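Local coordinates for acyl-CoA synthetase (AMP-forming)/AMP-acid ligase II-like protein (Dyadobacter fermentans, PDB 4GS5), which probably activates medium-chain fatty acids or related carboxylic acids with ATP and joins them to coenzyme A, as an AMP-forming ligase, at residues 283-288 against 344-349; 295-300 against 328-333. All coordinates share one frame; numbering follows the deposited sequence.

Contact 1. Residues 283-288 against 344-349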
loop_
_atom_site.group_PDB
_atom_site.type_symbol
_atom_site.label_atom_id
_atom_site.label_comp_id
_atom_site.label_asym_id
_atom_site.label_seq_id
_atom_site.Cartn_x
_atom_site.Cartn_y
_atom_site.Cartn_z
ATOM N N PHE A 283 6.150 24.861 14.057
ATOM C CA PHE A 283 6.054 23.429 13.810
ATOM C C PHE A 283 6.249 22.684 15.117
ATOM O O PHE A 283 7.049 23.086 15.975
ATOM C CB PHE A 283 7.053 22.952 12.730
ATOM C CG PHE A 283 8.504 23.207 13.070
ATOM C CD1 PHE A 283 9.254 22.251 13.753
ATOM C CD2 PHE A 283 9.114 24.399 12.711
ATOM C CE1 PHE A 283 10.579 22.475 14.064
ATOM C CE2 PHE A 283 10.450 24.641 13.029
ATOM C CZ PHE A 283 11.189 23.674 13.697
ATOM N N CYS A 284 5.481 21.618 15.283
ATOM C CA CYS A 284 5.712 20.711 16.389
ATOM C C CYS A 284 6.964 19.903 16.108
ATOM O O CYS A 284 7.277 19.598 14.958
ATOM C CB CYS A 284 4.511 19.789 16.582
ATOM S SG CYS A 284 3.153 20.639 17.382
ATOM N N TRP A 285 7.678 19.568 17.172
ATOM C CA TRP A 285 8.877 18.764 17.051
ATOM C C TRP A 285 9.033 17.968 18.341
ATOM O O TRP A 285 8.072 17.807 19.095
ATOM C CB TRP A 285 10.089 19.664 16.810
ATOM C CG TRP A 285 11.254 18.975 16.164
ATOM C CD1 TRP A 285 12.523 18.850 16.670
ATOM C CD2 TRP A 285 11.267 18.327 14.886
ATOM N NE1 TRP A 285 13.315 18.160 15.787
ATOM C CE2 TRP A 285 12.571 17.831 14.682
ATOM C CE3 TRP A 285 10.310 18.136 13.888
ATOM C CZ2 TRP A 285 12.941 17.145 13.518
ATOM C CZ3 TRP A 285 10.677 17.448 12.731
ATOM C CH2 TRP A 285 11.981 16.962 12.558
ATOM N N TRP A 286 10.227 17.443 18.587
ATOM C CA TRP A 286 10.418 16.619 19.776
ATOM C C TRP A 286 11.851 16.672 20.243
ATOM O O TRP A 286 12.752 17.095 19.508
ATOM C CB TRP A 286 10.037 15.171 19.496
ATOM C CG TRP A 286 10.906 14.565 18.461
ATOM C CD1 TRP A 286 10.731 14.633 17.097
ATOM C CD2 TRP A 286 12.107 13.811 18.675
ATOM N NE1 TRP A 286 11.748 13.963 16.461
ATOM C CE2 TRP A 286 12.606 13.451 17.401
ATOM C CE3 TRP A 286 12.814 13.411 19.817
ATOM C CZ2 TRP A 286 13.779 12.709 17.238
ATOM C CZ3 TRP A 286 13.975 12.675 19.656
ATOM C CH2 TRP A 286 14.450 12.330 18.370
ATOM N N GLU A 287 12.074 16.242 21.473
ATOM C CA GLU A 287 13.444 16.111 21.943
ATOM C C GLU A 287 13.556 14.904 22.858
ATOM O O GLU A 287 12.552 14.427 23.394
ATOM C CB GLU A 287 13.928 17.391 22.628
ATOM C CG GLU A 287 13.181 17.750 23.889
ATOM C CD GLU A 287 13.741 19.004 24.534
ATOM O OE1 GLU A 287 13.118 20.077 24.391
ATOM O OE2 GLU A 287 14.812 18.917 25.176
ATOM N N PRO A 288 14.769 14.368 22.985
ATOM C CA PRO A 288 14.950 13.219 23.865
ATOM C C PRO A 288 14.542 13.609 25.279
ATOM O O PRO A 288 14.776 14.741 25.699
ATOM C CB PRO A 288 16.456 12.963 23.800
ATOM C CG PRO A 288 16.896 13.559 22.486
ATOM C CD PRO A 288 16.004 14.748 22.277
ATOM N N ASP A 344 13.837 23.772 7.259
ATOM C CA ASP A 344 14.666 22.676 7.726
ATOM C C ASP A 344 14.411 22.573 9.222
ATOM O O ASP A 344 15.020 23.303 10.009
ATOM C CB ASP A 344 16.140 22.956 7.465
ATOM C CG ASP A 344 17.019 21.733 7.693
ATOM O OD1 ASP A 344 16.676 20.885 8.547
ATOM O OD2 ASP A 344 18.063 21.624 7.021
ATOM N N LYS A 345 13.501 21.686 9.613
ATOM C CA LYS A 345 13.110 21.580 11.017
ATOM C C LYS A 345 14.247 21.083 11.892
ATOM O O LYS A 345 14.520 21.656 12.947
ATOM C CB LYS A 345 11.878 20.695 11.169
ATOM C CG LYS A 345 10.664 21.271 10.457
ATOM C CD LYS A 345 9.462 20.357 10.562
ATOM C CE LYS A 345 8.326 20.866 9.673
ATOM N NZ LYS A 345 7.196 19.909 9.635
ATOM N N ARG A 346 14.910 20.024 11.443
ATOM C CA ARG A 346 16.063 19.472 12.145
ATOM C C ARG A 346 17.164 20.518 12.381
ATOM O O ARG A 346 17.677 20.646 13.494
ATOM C CB ARG A 346 16.604 18.262 11.380
ATOM C CG ARG A 346 17.853 17.635 11.969
ATOM C CD ARG A 346 17.900 16.154 11.635
ATOM N NE ARG A 346 16.777 15.455 12.256
ATOM C CZ ARG A 346 16.834 14.862 13.447
ATOM N NH1 ARG A 346 15.763 14.257 13.948
ATOM N NH2 ARG A 346 17.968 14.869 14.137
ATOM N N ALA A 347 17.521 21.269 11.344
ATOM C CA ALA A 347 18.569 22.286 11.474
ATOM C C ALA A 347 18.108 23.414 12.391
ATOM O O ALA A 347 18.865 23.887 13.248
ATOM C CB ALA A 347 18.966 22.837 10.112
ATOM N N THR A 348 16.856 23.828 12.213
ATOM C CA THR A 348 16.243 24.837 13.071
ATOM C C THR A 348 16.347 24.438 14.537
ATOM O O THR A 348 16.660 25.270 15.394
ATOM C CB THR A 348 14.757 25.085 12.705
ATOM O OG1 THR A 348 14.676 25.664 11.395
ATOM C CG2 THR A 348 14.100 26.032 13.699
ATOM N N PHE A 349 16.087 23.168 14.832
ATOM C CA PHE A 349 16.068 22.738 16.225
ATOM C C PHE A 349 17.460 22.749 16.854
ATOM O O PHE A 349 17.632 23.244 17.963
ATOM C CB PHE A 349 15.391 21.375 16.398
ATOM C CG PHE A 349 14.959 21.106 17.802
ATOM C CD1 PHE A 349 13.872 21.773 18.339
ATOM C CD2 PHE A 349 15.654 20.214 18.597
ATOM C CE1 PHE A 349 13.476 21.551 19.635
ATOM C CE2 PHE A 349 15.263 19.981 19.909
ATOM C CZ PHE A 349 14.173 20.650 20.430
HETATM O O HOH W 1 6.005 19.312 12.626
#

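Contact 2. Residues 295-300 against 328-333. With EDO (1,2-ethanediol), chain R.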
loop_
_atom_site.group_PDB
_atom_site.type_symbol
_atom_site.label_atom_id
_atom_site.label_comp_id
_atom_site.label_asym_id
_atom_site.label_seq_id
_atom_site.Cartn_x
_atom_site.Cartn_y
_atom_site.Cartn_z
ATOM N N LYS A 295 9.863 13.815 23.890
ATOM C CA LYS A 295 9.010 14.848 24.456
ATOM C C LYS A 295 8.572 15.796 23.344
ATOM O O LYS A 295 9.406 16.428 22.684
ATOM C CB LYS A 295 9.776 15.643 25.515
ATOM C CG LYS A 295 8.927 16.683 26.246
ATOM C CD LYS A 295 9.756 17.842 26.836
ATOM C CE LYS A 295 10.901 17.362 27.699
ATOM N NZ LYS A 295 11.636 18.506 28.331
ATOM N N LEU A 296 7.264 15.909 23.159
ATOM C CA LEU A 296 6.705 16.775 22.131
ATOM C C LEU A 296 6.990 18.213 22.542
ATOM O O LEU A 296 6.802 18.576 23.707
ATOM C CB LEU A 296 5.187 16.561 22.035
ATOM C CG LEU A 296 4.453 17.407 20.986
ATOM C CD1 LEU A 296 4.775 16.930 19.586
ATOM C CD2 LEU A 296 2.948 17.331 21.227
ATOM N N VAL A 297 7.446 19.026 21.586
ATOM C CA VAL A 297 7.646 20.447 21.835
ATOM C C VAL A 297 7.067 21.284 20.707
ATOM O O VAL A 297 6.699 20.748 19.665
ATOM C CB VAL A 297 9.125 20.771 22.005
ATOM C CG1 VAL A 297 9.682 19.995 23.200
ATOM C CG2 VAL A 297 9.902 20.438 20.708
ATOM N N LEU A 298 6.981 22.588 20.922
ATOM C CA LEU A 298 6.483 23.495 19.900
ATOM C C LEU A 298 7.529 24.563 19.575
ATOM O O LEU A 298 8.117 25.178 20.473
ATOM C CB LEU A 298 5.173 24.140 20.370
ATOM C CG LEU A 298 4.517 25.179 19.468
ATOM C CD1 LEU A 298 4.148 24.573 18.115
ATOM C CD2 LEU A 298 3.293 25.747 20.168
ATOM N N VAL A 299 7.768 24.779 18.286
ATOM C CA VAL A 299 8.736 25.779 17.832
ATOM C C VAL A 299 8.014 26.864 17.026
ATOM O O VAL A 299 7.276 26.563 16.078
ATOM C CB VAL A 299 9.810 25.157 16.933
ATOM C CG1 VAL A 299 10.880 26.182 16.629
ATOM C CG2 VAL A 299 10.401 23.910 17.573
ATOM N N ILE A 300 8.236 28.117 17.399
ATOM C CA ILE A 300 7.557 29.249 16.783
ATOM C C ILE A 300 8.595 30.230 16.244
ATOM O O ILE A 300 9.628 30.445 16.874
ATOM C CB ILE A 300 6.670 29.968 17.820
ATOM C CG1 ILE A 300 5.613 29.005 18.371
ATOM C CG2 ILE A 300 6.009 31.203 17.225
ATOM C CD1 ILE A 300 4.675 29.651 19.370
ATOM N N HIS A 328 6.958 22.213 25.935
ATOM C CA HIS A 328 7.773 23.409 25.943
ATOM C C HIS A 328 7.539 24.152 24.641
ATOM O O HIS A 328 7.265 23.539 23.606
ATOM C CB HIS A 328 9.247 23.048 26.076
ATOM C CG HIS A 328 10.123 24.218 26.392
ATOM N ND1 HIS A 328 10.858 24.879 25.431
ATOM C CD2 HIS A 328 10.364 24.860 27.561
ATOM C CE1 HIS A 328 11.526 25.871 25.996
ATOM N NE2 HIS A 328 11.240 25.882 27.287
ATOM N N ILE A 329 7.617 25.471 24.694
ATOM C CA ILE A 329 7.517 26.274 23.490
ATOM C C ILE A 329 8.837 26.996 23.291
ATOM O O ILE A 329 9.274 27.759 24.151
ATOM C CB ILE A 329 6.355 27.280 23.571
ATOM C CG1 ILE A 329 5.025 26.532 23.720
ATOM C CG2 ILE A 329 6.342 28.192 22.339
ATOM C CD1 ILE A 329 3.813 27.430 23.792
ATOM N N TYR A 330 9.490 26.713 22.170
ATOM C CA TYR A 330 10.744 27.366 21.822
ATOM C C TYR A 330 10.466 28.453 20.804
ATOM O O TYR A 330 9.651 28.265 19.903
ATOM C CB TYR A 330 11.716 26.371 21.197
ATOM C CG TYR A 330 12.252 25.325 22.140
ATOM C CD1 TYR A 330 13.352 25.587 22.942
ATOM C CD2 TYR A 330 11.677 24.064 22.207
ATOM C CE1 TYR A 330 13.854 24.630 23.802
ATOM C CE2 TYR A 330 12.172 23.100 23.057
ATOM C CZ TYR A 330 13.263 23.393 23.857
ATOM O OH TYR A 330 13.756 22.434 24.714
ATOM N N PHE A 331 11.148 29.583 20.934
ATOM C CA PHE A 331 11.022 30.654 19.952
ATOM C C PHE A 331 12.335 30.802 19.209
ATOM O O PHE A 331 13.386 30.919 19.832
ATOM C CB PHE A 331 10.672 31.982 20.632
ATOM C CG PHE A 331 9.281 32.023 21.201
ATOM C CD1 PHE A 331 8.217 32.470 20.428
ATOM C CD2 PHE A 331 9.038 31.614 22.506
ATOM C CE1 PHE A 331 6.933 32.503 20.942
ATOM C CE2 PHE A 331 7.756 31.642 23.032
ATOM C CZ PHE A 331 6.700 32.088 22.247
ATOM N N ALA A 332 12.275 30.801 17.882
ATOM C CA ALA A 332 13.462 31.011 17.057
ATOM C C ALA A 332 13.371 32.334 16.311
ATOM O O ALA A 332 12.313 32.695 15.790
ATOM C CB ALA A 332 13.630 29.856 16.067
ATOM N N LYS A 333 14.488 33.048 16.237
ATOM C CA LYS A 333 14.525 34.317 15.519
ATOM C C LYS A 333 14.169 34.123 14.048
ATOM O O LYS A 333 13.378 34.884 13.486
ATOM C CB LYS A 333 15.897 34.981 15.664
HETATM C C1 EDO R . 17.810 30.098 17.510
HETATM O O1 EDO R . 18.652 29.367 16.614
HETATM C C2 EDO R . 17.212 31.268 16.749
HETATM O O2 EDO R . 16.585 32.151 17.685
#

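Contact 1. Residues 283-288 against 344-349
Lys345 lays its aliphatic chain between two aromatic rings of the strand. Its CG sits over the middle of one face of the Phe283 ring, 3.7 Å from the centroid, while its CB lies 4.0 Å from the centroid of the six-membered ring of Trp285, over that face but shifted toward the rim. Both are CH-pi contacts. The chain is extended beyond CG and runs past Phe283 in the opposite sense, which brings NZ to a water 3.3 Å away; that water donates to Cys284 O. At the edge of the Phe283 ring, Thr348 CG2 meets CZ at 3.7 Å.

The helix 345-351 thus packs across one face of the strand 282-289 in the small C-terminal domain expected of this adenylate-forming family, with the segment axes crossing at -61°.

Aromatic packing continues the contact. With Trp285 CG swung anti to the backbone N (chi1 -158°), Trp285 CD1 lies 3.5 Å from Phe349 CG, over one face of that ring; the five-membered ring of Trp285 and the Phe349 ring are inclined at 49°. Trp286 CD1 lies over the other face of the Trp285 indole, opposite Lys345.

Among polar groups, Asp344 N-caps the helix: its OD1 accepts from Ala347 N at 2.9 Å, the donor standing above the carboxylate plane. Asp344 O takes both Thr348 N and Thr348 OG1, from opposite faces of its plane.

Contact 2. Residues 295-300 against 328-333
Leu298 O accepts from Tyr330 N at 2.7 Å, the shortest of four backbone bonds that zip these parallel strands together. One residue pair back, Leu298 N donates to His328 O; further along, Ile300 N donates to Tyr330 O and Ile300 O accepts from Ala332 N. Each is close to straight, so Leu298 and Ile300 of the inner strand use both N and O toward this neighbour, as parallel pairing demands. The carbonyls also receive CA-H contacts, of which Ile329 CA to Leu298 O is the closest at 3.3 Å.

On the face carrying Leu298, Ile300, Ile329 and Phe331 the side chains that meet across the two strands are apolar. Leu298 and Ile329 lie side by side and point the same way, CD2 of the leucine 4.0 Å from CG1 of the isoleucine. Ile300 holds CG1 anti to its carbonyl carbon (chi1 -60°), and its CD1 reaches across to Ile329 CG2 at 3.7 Å. Ile300 CB lies 3.9 Å from Phe331 CD1. Helix 306-319 covers this face, with Ile316 on Leu298 and Leu312 on Ile300.

The other face carries Val297, Val299 and Tyr330. Val297 CB meets the Tyr330 ring at its edge, in plane, 4.0 Å from CE2, while the imidazole of His328 comes over one face of that ring with ND1 above its centre. The phenol OH is tied to Glu287 on the strand beyond, which helps to fix the ring. Beyond the pairing, Lys333 N donates to the O2 of an ethanediol, probably from the crystallisation liquor, at 2.7 Å.

Strand 295-301, helix 306-319 and strand 329-332 make a beta-alpha-beta crossover, here a unit of the C-terminal domain.

In the fold
The centres of the two contacts lie only 8 Å apart, and both draw on the three-stranded sheet 282-289, 295-301, 329-332, in which 295-301 is the middle strand. Along the chain, strand 282-289 leads directly into 295-301; helix 306-319 then crosses over to 329-332, and helix 345-351 follows, so contact 1 brackets contact 2. Tyr330 ties the two contacts together, and its ring meets Phe349 edge-to-face. Helix 345-351 therefore lies against the Val297, Val299 and Tyr330 side of the sheet, with helices 262-276 and 306-319 on the other, building what is probably the small C-terminal domain expected of this family, far from the centre of the chain.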